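Ferripyochelin binding protein (PDB 3R3R) binds zinc on a left-handed beta-helix and belongs to the gamma-class carbonic anhydrase family. Local coordinates at residues M97-T102 against V115-I120; N53-G58 against N82-G87; M111-L116 against A129-P134; I103-L108 against I121-M126. One frame throughout, in Å; residues are numbered along the deposited sequence. Where two conformers were deposited one is given.

Contact 1 of 4, residues M97-T102 against V115-I120. With ZN (zinc ion), chain B.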
loop_
_atom_site.group_PDB
_atom_site.type_symbol
_atom_site.label_atom_id
_atom_site.label_comp_id
_atom_site.label_asym_id
_atom_site.label_seq_id
_atom_site.Cartn_x
_atom_site.Cartn_y
_atom_site.Cartn_z
ATOM N N MET A 97 -4.555 5.948 -4.155
ATOM C CA MET A 97 -5.078 4.928 -5.054
ATOM C C MET A 97 -3.912 4.119 -5.600
ATOM O O MET A 97 -3.073 4.677 -6.328
ATOM C CB MET A 97 -5.759 5.652 -6.221
ATOM C CG MET A 97 -6.356 4.741 -7.282
ATOM S SD MET A 97 -7.799 3.845 -6.701
ATOM C CE MET A 97 -7.260 2.145 -6.893
ATOM N N LEU A 98 -3.840 2.833 -5.255
ATOM C CA LEU A 98 -2.795 1.945 -5.798
ATOM C C LEU A 98 -3.466 0.891 -6.631
ATOM O O LEU A 98 -4.398 0.232 -6.149
ATOM C CB LEU A 98 -2.015 1.247 -4.679
ATOM C CG LEU A 98 -1.240 2.155 -3.714
ATOM C CD1 LEU A 98 -0.494 1.293 -2.682
ATOM C CD2 LEU A 98 -0.305 3.101 -4.436
ATOM N N HIS A 99 -3.001 0.699 -7.857
ATOM C CA HIS A 99 -3.645 -0.261 -8.739
ATOM C C HIS A 99 -2.588 -1.065 -9.479
ATOM O O HIS A 99 -1.911 -0.537 -10.359
ATOM C CB HIS A 99 -4.565 0.431 -9.754
ATOM C CG HIS A 99 -5.711 -0.430 -10.200
ATOM N ND1 HIS A 99 -5.595 -1.397 -11.175
ATOM C CD2 HIS A 99 -6.986 -0.508 -9.747
ATOM C CE1 HIS A 99 -6.759 -2.011 -11.315
ATOM N NE2 HIS A 99 -7.628 -1.476 -10.476
ATOM N N GLY A 100 -2.433 -2.342 -9.130
ATOM C CA GLY A 100 -1.636 -3.260 -9.922
ATOM C C GLY A 100 -0.173 -2.901 -10.093
ATOM O O GLY A 100 0.439 -3.270 -11.093
ATOM N N CYS A 101 0.408 -2.227 -9.108
ATOM C CA CYS A 101 1.774 -1.733 -9.205
ATOM C C CYS A 101 2.703 -2.501 -8.262
ATOM O O CYS A 101 2.245 -3.350 -7.476
ATOM C CB CYS A 101 1.806 -0.232 -8.915
ATOM S SG CYS A 101 1.073 0.229 -7.312
ATOM N N THR A 102 3.997 -2.210 -8.364
ATOM C CA THR A 102 4.999 -2.796 -7.484
ATOM C C THR A 102 5.717 -1.668 -6.774
ATOM O O THR A 102 6.211 -0.734 -7.420
ATOM C CB THR A 102 6.016 -3.611 -8.294
ATOM O OG1 THR A 102 5.316 -4.652 -8.966
ATOM C CG2 THR A 102 7.099 -4.238 -7.399
ATOM N N VAL A 115 -1.165 5.549 -8.292
ATOM C CA VAL A 115 -0.086 4.759 -8.896
ATOM C C VAL A 115 -0.737 3.637 -9.691
ATOM O O VAL A 115 -1.512 2.861 -9.125
ATOM C CB VAL A 115 0.883 4.176 -7.829
ATOM C CG1 VAL A 115 2.032 3.445 -8.524
ATOM C CG2 VAL A 115 1.402 5.278 -6.893
ATOM N N LEU A 116 -0.435 3.565 -10.990
ATOM C CA LEU A 116 -1.186 2.694 -11.896
ATOM C C LEU A 116 -0.476 1.390 -12.276
ATOM O O LEU A 116 0.658 1.122 -11.876
ATOM C CB LEU A 116 -1.586 3.487 -13.142
ATOM C CG LEU A 116 -2.452 4.725 -12.870
ATOM C CD1 LEU A 116 -2.672 5.478 -14.183
ATOM C CD2 LEU A 116 -3.789 4.337 -12.210
ATOM N N ASP A 117 -1.170 0.584 -13.064
ATOM C CA ASP A 117 -0.716 -0.783 -13.262
ATOM C C ASP A 117 0.633 -0.896 -13.934
ATOM O O ASP A 117 0.955 -0.178 -14.888
ATOM C CB ASP A 117 -1.752 -1.576 -14.050
ATOM C CG ASP A 117 -3.113 -1.431 -13.468
ATOM O OD1 ASP A 117 -3.661 -0.337 -13.617
ATOM O OD2 ASP A 117 -3.604 -2.374 -12.815
ATOM N N GLY A 118 1.426 -1.831 -13.416
ATOM C CA GLY A 118 2.737 -2.093 -13.971
ATOM C C GLY A 118 3.786 -1.071 -13.586
ATOM O O GLY A 118 4.953 -1.228 -13.933
ATOM N N ALA A 119 3.402 -0.006 -12.890
ATOM C CA ALA A 119 4.424 0.913 -12.399
ATOM C C ALA A 119 5.325 0.166 -11.414
ATOM O O ALA A 119 4.874 -0.752 -10.715
ATOM C CB ALA A 119 3.795 2.140 -11.731
ATOM N N ILE A 120 6.597 0.553 -11.378
ATOM C CA ILE A 120 7.570 -0.049 -10.482
ATOM C C ILE A 120 8.272 1.070 -9.748
ATOM O O ILE A 120 8.961 1.876 -10.360
ATOM C CB ILE A 120 8.601 -0.887 -11.255
ATOM C CG1 ILE A 120 7.905 -2.039 -11.990
ATOM C CG2 ILE A 120 9.649 -1.415 -10.302
ATOM C CD1 ILE A 120 8.786 -2.757 -12.973
HETATM ZN ZN ZN B . -9.584 -1.923 -10.268
HETATM O O HOH W 1 4.464 -3.509 -11.363
HETATM O O HOH W 2 -9.173 -3.411 -11.971
HETATM O O HOH W 3 -11.179 -2.379 -11.363
HETATM O O HOH W 4 -9.505 -0.568 -12.147
#
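His99 and Asp117 meet at the outer corner of two successive coils. In the Asp117 conformer given, one of two, His99 ND1 gives its N-H to Asp117 OD2 at 2.8 Å, with an N-H...O angle of 162°. The carboxylate oxygen lies in the ring plane and is met on its syn side, while the two planes stand 63° apart. The histidine ring points away from its own backbone N (chi1 -152°). That swing carries the far nitrogen outward, where NE2 binds the zinc ion at 2.0 Å. His70 and three waters complete the metal shell. Asp117 OD2 also takes a hydrogen bond from Thr72 OG1, so two donors hold this carboxylate oxygen.

Behind the corner the backbones run parallel. Val115 N binds Met97 O, and Val115 O receives His99 N. At the corner, within a type II turn from Leu116 to Ala119, Gly118 N reaches Gly100 O almost straight, but from above the carbonyl plane. Thr102 N then bonds to Ala119 O, and a water bridges Thr102 OG1 and the same carbonyl.

On the inner side Val115 spreads its two methyls between two neighbours. CG2 lies alongside Leu98 CD2 at 3.7 Å. CG1 meets Cys101 SG at 3.6 Å. The sulfur sits between its own backbone N and carbonyl carbon, which turns it inward onto the valine. Cys101 CB rests 4.2 Å from Ala119 CB.

The aspartate is a second-shell residue. Together with the zinc it helps to hold the imidazole in one rotation, with ND1 as donor and NE2 left to the metal.

Contact 2 of 4, residues N53-G58 against N82-G87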
loop_
_atom_site.group_PDB
_atom_site.type_symbol
_atom_site.label_atom_id
_atom_site.label_comp_id
_atom_site.label_asym_id
_atom_site.label_seq_id
_atom_site.Cartn_x
_atom_site.Cartn_y
_atom_site.Cartn_z
ATOM N N ASN A 53 -6.906 -10.580 -8.535
ATOM C CA ASN A 53 -5.471 -10.818 -8.425
ATOM C C ASN A 53 -5.077 -10.602 -6.965
ATOM O O ASN A 53 -5.900 -10.133 -6.174
ATOM C CB ASN A 53 -4.689 -9.915 -9.373
ATOM C CG ASN A 53 -3.551 -10.637 -10.044
ATOM O OD1 ASN A 53 -2.817 -11.400 -9.405
ATOM N ND2 ASN A 53 -3.385 -10.394 -11.339
ATOM N N TYR A 54 -3.852 -10.972 -6.596
ATOM C CA TYR A 54 -3.454 -10.876 -5.196
ATOM C C TYR A 54 -2.855 -9.522 -4.849
ATOM O O TYR A 54 -2.392 -8.765 -5.726
ATOM C CB TYR A 54 -2.484 -11.999 -4.806
ATOM C CG TYR A 54 -1.079 -11.865 -5.342
ATOM C CD1 TYR A 54 -0.108 -11.205 -4.609
ATOM C CD2 TYR A 54 -0.716 -12.414 -6.572
ATOM C CE1 TYR A 54 1.184 -11.085 -5.068
ATOM C CE2 TYR A 54 0.596 -12.297 -7.054
ATOM C CZ TYR A 54 1.537 -11.623 -6.283
ATOM O OH TYR A 54 2.839 -11.479 -6.709
ATOM N N VAL A 55 -2.866 -9.241 -3.544
ATOM C CA VAL A 55 -2.226 -8.076 -2.947
ATOM C C VAL A 55 -1.290 -8.584 -1.853
ATOM O O VAL A 55 -1.722 -9.335 -0.979
ATOM C CB VAL A 55 -3.275 -7.131 -2.327
ATOM C CG1 VAL A 55 -2.577 -5.949 -1.673
ATOM C CG2 VAL A 55 -4.270 -6.655 -3.386
ATOM N N ALA A 56 -0.010 -8.217 -1.927
ATOM C CA ALA A 56 0.971 -8.620 -0.909
ATOM C C ALA A 56 1.571 -7.367 -0.308
ATOM O O ALA A 56 2.068 -6.508 -1.046
ATOM C CB ALA A 56 2.067 -9.520 -1.509
ATOM N N ILE A 57 1.491 -7.240 1.017
ATOM C CA ILE A 57 1.970 -6.051 1.711
ATOM C C ILE A 57 3.007 -6.465 2.748
ATOM O O ILE A 57 2.715 -7.256 3.636
ATOM C CB ILE A 57 0.814 -5.251 2.348
ATOM C CG1 ILE A 57 -0.256 -4.928 1.291
ATOM C CG2 ILE A 57 1.358 -3.975 2.964
ATOM C CD1 ILE A 57 -1.421 -4.076 1.789
ATOM N N GLY A 58 4.217 -5.931 2.604
ATOM C CA GLY A 58 5.346 -6.323 3.429
ATOM C C GLY A 58 5.318 -5.748 4.835
ATOM O O GLY A 58 4.518 -4.860 5.156
ATOM N N ASN A 82 -2.230 -7.861 -13.224
ATOM C CA ASN A 82 -1.355 -6.947 -12.477
ATOM C C ASN A 82 -1.692 -7.045 -11.006
ATOM O O ASN A 82 -2.639 -6.411 -10.547
ATOM C CB ASN A 82 -1.470 -5.504 -12.970
ATOM C CG ASN A 82 -1.090 -5.369 -14.433
ATOM O OD1 ASN A 82 0.086 -5.167 -14.765
ATOM N ND2 ASN A 82 -2.064 -5.475 -15.308
ATOM N N PRO A 83 -0.931 -7.861 -10.267
ATOM C CA PRO A 83 -1.135 -7.922 -8.819
ATOM C C PRO A 83 -0.546 -6.659 -8.192
ATOM O O PRO A 83 0.112 -5.866 -8.875
ATOM C CB PRO A 83 -0.319 -9.157 -8.405
ATOM C CG PRO A 83 0.813 -9.179 -9.413
ATOM C CD PRO A 83 0.196 -8.706 -10.715
ATOM N N LEU A 84 -0.779 -6.487 -6.899
ATOM C CA LEU A 84 -0.277 -5.332 -6.180
ATOM C C LEU A 84 0.733 -5.824 -5.159
ATOM O O LEU A 84 0.376 -6.595 -4.252
ATOM C CB LEU A 84 -1.444 -4.620 -5.494
ATOM C CG LEU A 84 -1.075 -3.428 -4.601
ATOM C CD1 LEU A 84 -0.279 -2.356 -5.351
ATOM C CD2 LEU A 84 -2.363 -2.838 -4.033
ATOM N N ILE A 85 1.980 -5.384 -5.308
ATOM C CA ILE A 85 3.068 -5.863 -4.469
ATOM C C ILE A 85 3.675 -4.660 -3.785
ATOM O O ILE A 85 4.104 -3.731 -4.460
ATOM C CB ILE A 85 4.136 -6.565 -5.322
ATOM C CG1 ILE A 85 3.544 -7.811 -5.994
ATOM C CG2 ILE A 85 5.350 -6.923 -4.452
ATOM C CD1 ILE A 85 4.375 -8.377 -7.160
ATOM N N ILE A 86 3.685 -4.668 -2.456
ATOM C CA ILE A 86 4.187 -3.538 -1.681
ATOM C C ILE A 86 5.202 -4.084 -0.682
ATOM O O ILE A 86 4.928 -5.076 0.000
ATOM C CB ILE A 86 3.044 -2.809 -0.921
ATOM C CG1 ILE A 86 1.945 -2.354 -1.885
ATOM C CG2 ILE A 86 3.584 -1.632 -0.073
ATOM C CD1 ILE A 86 0.723 -1.807 -1.179
ATOM N N GLY A 87 6.362 -3.437 -0.593
ATOM C CA GLY A 87 7.444 -3.908 0.261
ATOM C C GLY A 87 7.299 -3.550 1.725
ATOM O O GLY A 87 6.191 -3.316 2.216
#
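Asn82 and Pro83 start the second segment beside Asn53, whose side-chain ND2 lies 3.4 Å from Asn82 N. The Asn53 amide runs alongside the proline, and its OD1 accepts the N-H of Tyr54. Its ND2 bonds to the carbonyls of Thr72 and His80, which pins the amide at this corner.

Pro83 CB sits over one face of the Tyr54 ring, 3.7 Å from the centroid and 18° off the ring normal. This is a CH-pi contact. The tyrosine CG lies between its own backbone N and carbonyl carbon (chi1 73°), which swings the ring over the proline. Arg35 adds a cation-pi contact to the same ring.

Leu84 begins the paired strand. Its N binds Tyr54 O, and its O receives Ala56 N at 2.9 Å. Its side chain turns inward, and CD2 lies next to Val55 CG1 at 3.9 Å. Leu69 and Leu98 pack against the leucine from neighbouring strands.

Ile85 faces the other way. Its CD1 approaches Tyr54 OH at 3.5 Å, and the two side chains cross at an angle.

Ile86 returns to the inner side, with CD1 4.1 Å from Ile57 CG1. Its N binds Ala56 O, and its O takes Gly58 N at 2.8 Å. Gly87 O offers Gly58 N a second, weak bond, and also accepts Thr61 OG1.

Strands 54-57 and 84-86 are thus parallel and in register, 3° apart. Leucine, valine and isoleucine stack inward from coil to coil, as in one wall of a left-handed beta-helix.

Contact 3 of 4, residues M111-L116 against A129-P134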
loop_
_atom_site.group_PDB
_atom_site.type_symbol
_atom_site.label_atom_id
_atom_site.label_comp_id
_atom_site.label_asym_id
_atom_site.label_seq_id
_atom_site.Cartn_x
_atom_site.Cartn_y
_atom_site.Cartn_z
ATOM N N MET A 111 0.059 11.605 0.162
ATOM C CA MET A 111 -1.385 11.536 0.249
ATOM C C MET A 111 -2.053 12.014 -1.045
ATOM O O MET A 111 -1.590 12.965 -1.690
ATOM C CB MET A 111 -1.880 12.353 1.462
ATOM C CG MET A 111 -1.662 13.847 1.361
ATOM S SD MET A 111 -1.972 14.654 2.966
ATOM C CE MET A 111 -0.332 14.588 3.678
ATOM N N GLY A 112 -3.136 11.348 -1.424
ATOM C CA GLY A 112 -3.901 11.748 -2.585
ATOM C C GLY A 112 -3.283 11.363 -3.925
ATOM O O GLY A 112 -3.777 11.777 -4.964
ATOM N N SER A 113 -2.203 10.589 -3.919
ATOM C CA SER A 113 -1.576 10.158 -5.163
ATOM C C SER A 113 -2.257 8.942 -5.778
ATOM O O SER A 113 -3.035 8.254 -5.122
ATOM C CB SER A 113 -0.098 9.829 -4.932
ATOM O OG SER A 113 0.639 10.983 -4.565
ATOM N N ILE A 114 -1.938 8.703 -7.052
ATOM C CA ILE A 114 -2.450 7.579 -7.828
ATOM C C ILE A 114 -1.247 6.874 -8.451
ATOM O O ILE A 114 -0.411 7.533 -9.078
ATOM C CB ILE A 114 -3.389 8.064 -8.963
ATOM C CG1 ILE A 114 -4.576 8.848 -8.386
ATOM C CG2 ILE A 114 -3.818 6.869 -9.835
ATOM C CD1 ILE A 114 -5.389 9.595 -9.435
ATOM N N VAL A 115 -1.165 5.549 -8.292
ATOM C CA VAL A 115 -0.086 4.759 -8.896
ATOM C C VAL A 115 -0.737 3.637 -9.691
ATOM O O VAL A 115 -1.512 2.861 -9.125
ATOM C CB VAL A 115 0.883 4.176 -7.829
ATOM C CG1 VAL A 115 2.032 3.445 -8.524
ATOM C CG2 VAL A 115 1.402 5.278 -6.893
ATOM N N LEU A 116 -0.435 3.565 -10.990
ATOM C CA LEU A 116 -1.186 2.694 -11.896
ATOM C C LEU A 116 -0.476 1.390 -12.276
ATOM O O LEU A 116 0.658 1.122 -11.876
ATOM C CB LEU A 116 -1.586 3.487 -13.142
ATOM C CG LEU A 116 -2.452 4.725 -12.870
ATOM C CD1 LEU A 116 -2.672 5.478 -14.183
ATOM C CD2 LEU A 116 -3.789 4.337 -12.210
ATOM N N ALA A 129 2.591 14.604 -2.539
ATOM C CA ALA A 129 1.134 14.550 -2.473
ATOM C C ALA A 129 0.507 14.885 -3.823
ATOM O O ALA A 129 1.004 15.734 -4.565
ATOM C CB ALA A 129 0.638 15.517 -1.417
ATOM N N GLY A 130 -0.608 14.233 -4.129
ATOM C CA GLY A 130 -1.379 14.568 -5.315
ATOM C C GLY A 130 -0.733 14.178 -6.635
ATOM O O GLY A 130 -1.110 14.709 -7.680
ATOM N N SER A 131 0.210 13.243 -6.613
ATOM C CA SER A 131 0.906 12.853 -7.838
ATOM C C SER A 131 0.195 11.737 -8.593
ATOM O O SER A 131 -0.687 11.059 -8.049
ATOM C CB SER A 131 2.303 12.369 -7.479
ATOM O OG SER A 131 3.102 13.421 -6.954
ATOM N N LEU A 132 0.595 11.543 -9.839
ATOM C CA LEU A 132 0.092 10.429 -10.627
ATOM C C LEU A 132 1.281 9.720 -11.269
ATOM O O LEU A 132 2.044 10.340 -11.992
ATOM C CB LEU A 132 -0.919 10.911 -11.678
ATOM C CG LEU A 132 -1.612 9.777 -12.439
ATOM C CD1 LEU A 132 -3.016 10.170 -12.858
ATOM C CD2 LEU A 132 -0.782 9.419 -13.607
ATOM N N VAL A 133 1.398 8.425 -11.007
ATOM C CA VAL A 133 2.449 7.606 -11.603
ATOM C C VAL A 133 1.788 6.742 -12.672
ATOM O O VAL A 133 0.994 5.864 -12.339
ATOM C CB VAL A 133 3.134 6.714 -10.551
ATOM C CG1 VAL A 133 4.221 5.876 -11.194
ATOM C CG2 VAL A 133 3.680 7.540 -9.375
ATOM N N PRO A 134 2.077 7.024 -13.961
ATOM C CA PRO A 134 1.444 6.314 -15.082
ATOM C C PRO A 134 1.717 4.819 -15.124
ATOM O O PRO A 134 2.654 4.318 -14.492
ATOM C CB PRO A 134 2.090 6.964 -16.316
ATOM C CG PRO A 134 2.380 8.315 -15.892
ATOM C CD PRO A 134 2.832 8.196 -14.444
HETATM O O HOH W 5 -3.373 12.235 -7.635
#
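Ile114 and Ser131 are joined by one of the shortest bonds here, from Ile114 N to Ser131 O at 2.8 Å. Ile114 O then receives Val133 N at the same length and nearly straight, at 169°. Leu116 N closes the series on Val133 O at 3.0 Å. At the other end, Gly130 N bonds to Met111 O.

One side chain joins these backbone pairs. Ser113 OG accepts Ser131 N at 3.1 Å. The hydroxyl stands beside its own backbone N (chi1 -65°), at a corner of its own coil, and is also hydrogen-bonded to Gly110 O. Ser131 repeats the conformation one coil later, with its OG bonded to Gly128 O and Gly147 N. A water gives one bond to Gly112 O and another to Ser131 O, so this carbonyl has two donors.

Packing follows on both sides. Inside, Val115 and Val133 lie side by side, with Val115 CG1 4.0 Å from Val133 CB. Each valine has CG1 opposite its backbone N, so their branches stack alike. Outside, Ile114 CD1 comes 4.2 Å from Leu132 CD1, and Leu116 CD1 reaches Leu132 CD2 more loosely. At the turn Met111 CG and Ala129 CB are 4.0 Å apart.

Gly112 and Gly130 both have positive phi at equivalent places in successive turns. The matching serines are buried, and each hydroxyl is hydrogen-bonded to a backbone carbonyl three residues back in its own coil. Backbone amides and carbonyls are thus satisfied partly by side-chain oxygen and water at the corner, before strand pairing begins.

Contact 4 of 4, residues I103-L108 against I121-M126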
loop_
_atom_site.group_PDB
_atom_site.type_symbol
_atom_site.label_atom_id
_atom_site.label_comp_id
_atom_site.label_asym_id
_atom_site.label_seq_id
_atom_site.Cartn_x
_atom_site.Cartn_y
_atom_site.Cartn_z
ATOM N N ILE A 103 5.749 -1.741 -5.447
ATOM C CA ILE A 103 6.411 -0.741 -4.637
ATOM C C ILE A 103 7.460 -1.442 -3.796
ATOM O O ILE A 103 7.169 -2.452 -3.171
ATOM C CB ILE A 103 5.409 -0.027 -3.729
ATOM C CG1 ILE A 103 4.340 0.644 -4.588
ATOM C CG2 ILE A 103 6.136 0.959 -2.811
ATOM C CD1 ILE A 103 3.275 1.357 -3.792
ATOM N N GLY A 104 8.682 -0.921 -3.807
ATOM C CA GLY A 104 9.776 -1.511 -3.057
ATOM C C GLY A 104 9.692 -1.173 -1.587
ATOM O O GLY A 104 8.628 -0.892 -1.056
ATOM N N ASN A 105 10.837 -1.226 -0.921
ATOM C CA ASN A 105 10.920 -0.964 0.508
ATOM C C ASN A 105 11.224 0.498 0.800
ATOM O O ASN A 105 11.909 1.154 0.016
ATOM C CB ASN A 105 12.051 -1.800 1.121
ATOM C CG ASN A 105 11.921 -3.279 0.826
ATOM O OD1 ASN A 105 10.845 -3.863 0.941
ATOM N ND2 ASN A 105 13.028 -3.896 0.451
ATOM N N ARG A 106 10.724 1.016 1.919
ATOM C CA ARG A 106 11.057 2.395 2.338
ATOM C C ARG A 106 10.669 3.392 1.235
ATOM O O ARG A 106 11.486 4.153 0.713
ATOM C CB ARG A 106 12.539 2.537 2.731
ATOM C CG ARG A 106 12.954 1.573 3.850
ATOM C CD ARG A 106 14.455 1.675 4.134
ATOM N NE ARG A 106 15.226 1.489 2.911
ATOM C CZ ARG A 106 15.506 0.309 2.368
ATOM N NH1 ARG A 106 15.126 -0.819 2.962
ATOM N NH2 ARG A 106 16.177 0.261 1.228
ATOM N N VAL A 107 9.394 3.355 0.874
ATOM C CA VAL A 107 8.827 4.302 -0.081
ATOM C C VAL A 107 7.728 5.057 0.636
ATOM O O VAL A 107 6.952 4.461 1.397
ATOM C CB VAL A 107 8.238 3.558 -1.302
ATOM C CG1 VAL A 107 7.433 4.499 -2.212
ATOM C CG2 VAL A 107 9.362 2.872 -2.070
ATOM N N LEU A 108 7.679 6.365 0.421
ATOM C CA LEU A 108 6.575 7.181 0.924
ATOM C C LEU A 108 5.770 7.633 -0.297
ATOM O O LEU A 108 6.247 8.354 -1.141
ATOM C CB LEU A 108 7.123 8.373 1.709
ATOM C CG LEU A 108 6.123 9.454 2.136
ATOM C CD1 LEU A 108 5.101 8.856 2.978
ATOM C CD2 LEU A 108 6.835 10.570 2.865
ATOM N N ILE A 121 8.057 1.148 -8.439
ATOM C CA ILE A 121 8.702 2.168 -7.626
ATOM C C ILE A 121 9.825 1.474 -6.872
ATOM O O ILE A 121 9.580 0.547 -6.100
ATOM C CB ILE A 121 7.720 2.828 -6.644
ATOM C CG1 ILE A 121 6.512 3.405 -7.395
ATOM C CG2 ILE A 121 8.457 3.928 -5.874
ATOM C CD1 ILE A 121 5.464 4.033 -6.494
ATOM N N GLU A 122 11.058 1.877 -7.134
ATOM C CA GLU A 122 12.197 1.261 -6.471
ATOM C C GLU A 122 12.291 1.682 -4.990
ATOM O O GLU A 122 11.508 2.518 -4.509
ATOM C CB GLU A 122 13.466 1.598 -7.249
ATOM C CG GLU A 122 13.445 1.020 -8.675
ATOM C CD GLU A 122 14.704 1.342 -9.481
ATOM O OE1 GLU A 122 15.634 1.957 -8.920
ATOM O OE2 GLU A 122 14.761 0.988 -10.681
ATOM N N ASP A 123 13.224 1.081 -4.253
ATOM C CA ASP A 123 13.371 1.372 -2.829
ATOM C C ASP A 123 13.771 2.831 -2.612
ATOM O O ASP A 123 14.388 3.443 -3.484
ATOM C CB ASP A 123 14.480 0.500 -2.211
ATOM C CG ASP A 123 14.245 -0.999 -2.362
ATOM O OD1 ASP A 123 13.115 -1.475 -2.542
ATOM O OD2 ASP A 123 15.235 -1.731 -2.237
ATOM N N ASP A 124 13.476 3.369 -1.428
ATOM C CA ASP A 124 13.996 4.685 -1.013
ATOM C C ASP A 124 13.542 5.787 -1.977
ATOM O O ASP A 124 14.358 6.534 -2.530
ATOM C CB ASP A 124 15.520 4.663 -0.890
ATOM C CG ASP A 124 15.997 3.689 0.169
ATOM O OD1 ASP A 124 15.521 3.788 1.313
ATOM O OD2 ASP A 124 16.821 2.805 -0.145
ATOM N N VAL A 125 12.229 5.893 -2.165
ATOM C CA VAL A 125 11.654 6.881 -3.067
ATOM C C VAL A 125 10.580 7.653 -2.322
ATOM O O VAL A 125 9.855 7.084 -1.484
ATOM C CB VAL A 125 11.028 6.198 -4.309
ATOM C CG1 VAL A 125 10.139 7.158 -5.116
ATOM C CG2 VAL A 125 12.130 5.638 -5.196
ATOM N N MET A 126 10.493 8.956 -2.605
ATOM C CA MET A 126 9.374 9.748 -2.106
ATOM C C MET A 126 8.575 10.288 -3.262
ATOM O O MET A 126 9.137 10.796 -4.240
ATOM C CB MET A 126 9.869 10.925 -1.276
ATOM C CG MET A 126 8.786 11.767 -0.626
ATOM S SD MET A 126 9.583 13.049 0.377
ATOM C CE MET A 126 10.997 12.146 0.996
HETATM O O HOH W 6 17.581 -1.065 -1.569
#
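Arg106 lies alongside Asp124 and grips its carboxylate side-on. NE donates to OD1 at 2.8 Å, and NH2 donates to OD2 at 3.0 Å, the latter almost straight at 173°. Both oxygens are met on their syn side, yet the two planes are 41° apart. The arginine chain bends at chi3 (-54°), which brings the guanidinium back onto the aspartate. A water donates to Asp123 OD2 and accepts a weak bond from Arg106 NH2.

Asp123 reaches back to the neighbouring coil's turn. Its OD1 takes Asn105 N at 2.8 Å, from above the carboxylate plane. Asn105 O accepts Asp124 N, and the Asn105 side chain is held by Glu88 N.

Inside, Val107 CG1 lies 3.8 Å from Ile121 CG2, and the two side chains cross. Ile103 CG1 lies 4.0 Å from Ile121 CD1, side by side. Val107 CG2 presses on Glu122 O, a buried carbonyl with no hydrogen-bonding partner. Outside, in the conformers given, Leu108 and Met126 lie side by side, and both touch Leu164 of helix 158-182.

Parallel bonds such as Leu108 N to Val125 O resume beyond the turn. Equivalent turns and inward aliphatic residues stacked coil on coil are characteristic of the hexapeptide-repeat left-handed beta-helix.

In the fold
The four contacts sit on three sheets whose strands here run parallel, the walls of one left-handed beta-helix. Contact 2 comes first and closes before the others open. Contacts 1 and 4 follow one pair of coils round a corner; contact 3 takes up the next pairing. Contact 1 ends on strand 102-103, contact 4 runs on to strand 107-109, and contact 3 shares Val115 and Leu116 with contact 1. Contacts 1 and 2 have centres about 9 Å apart; contacts 2 and 3 are about 17 Å apart and do not touch. Cys101 O and Ile85 N probably bond contact 1 to contact 2. The stacked coils thereby present His99, one of two zinc-binding histidines, at one corner.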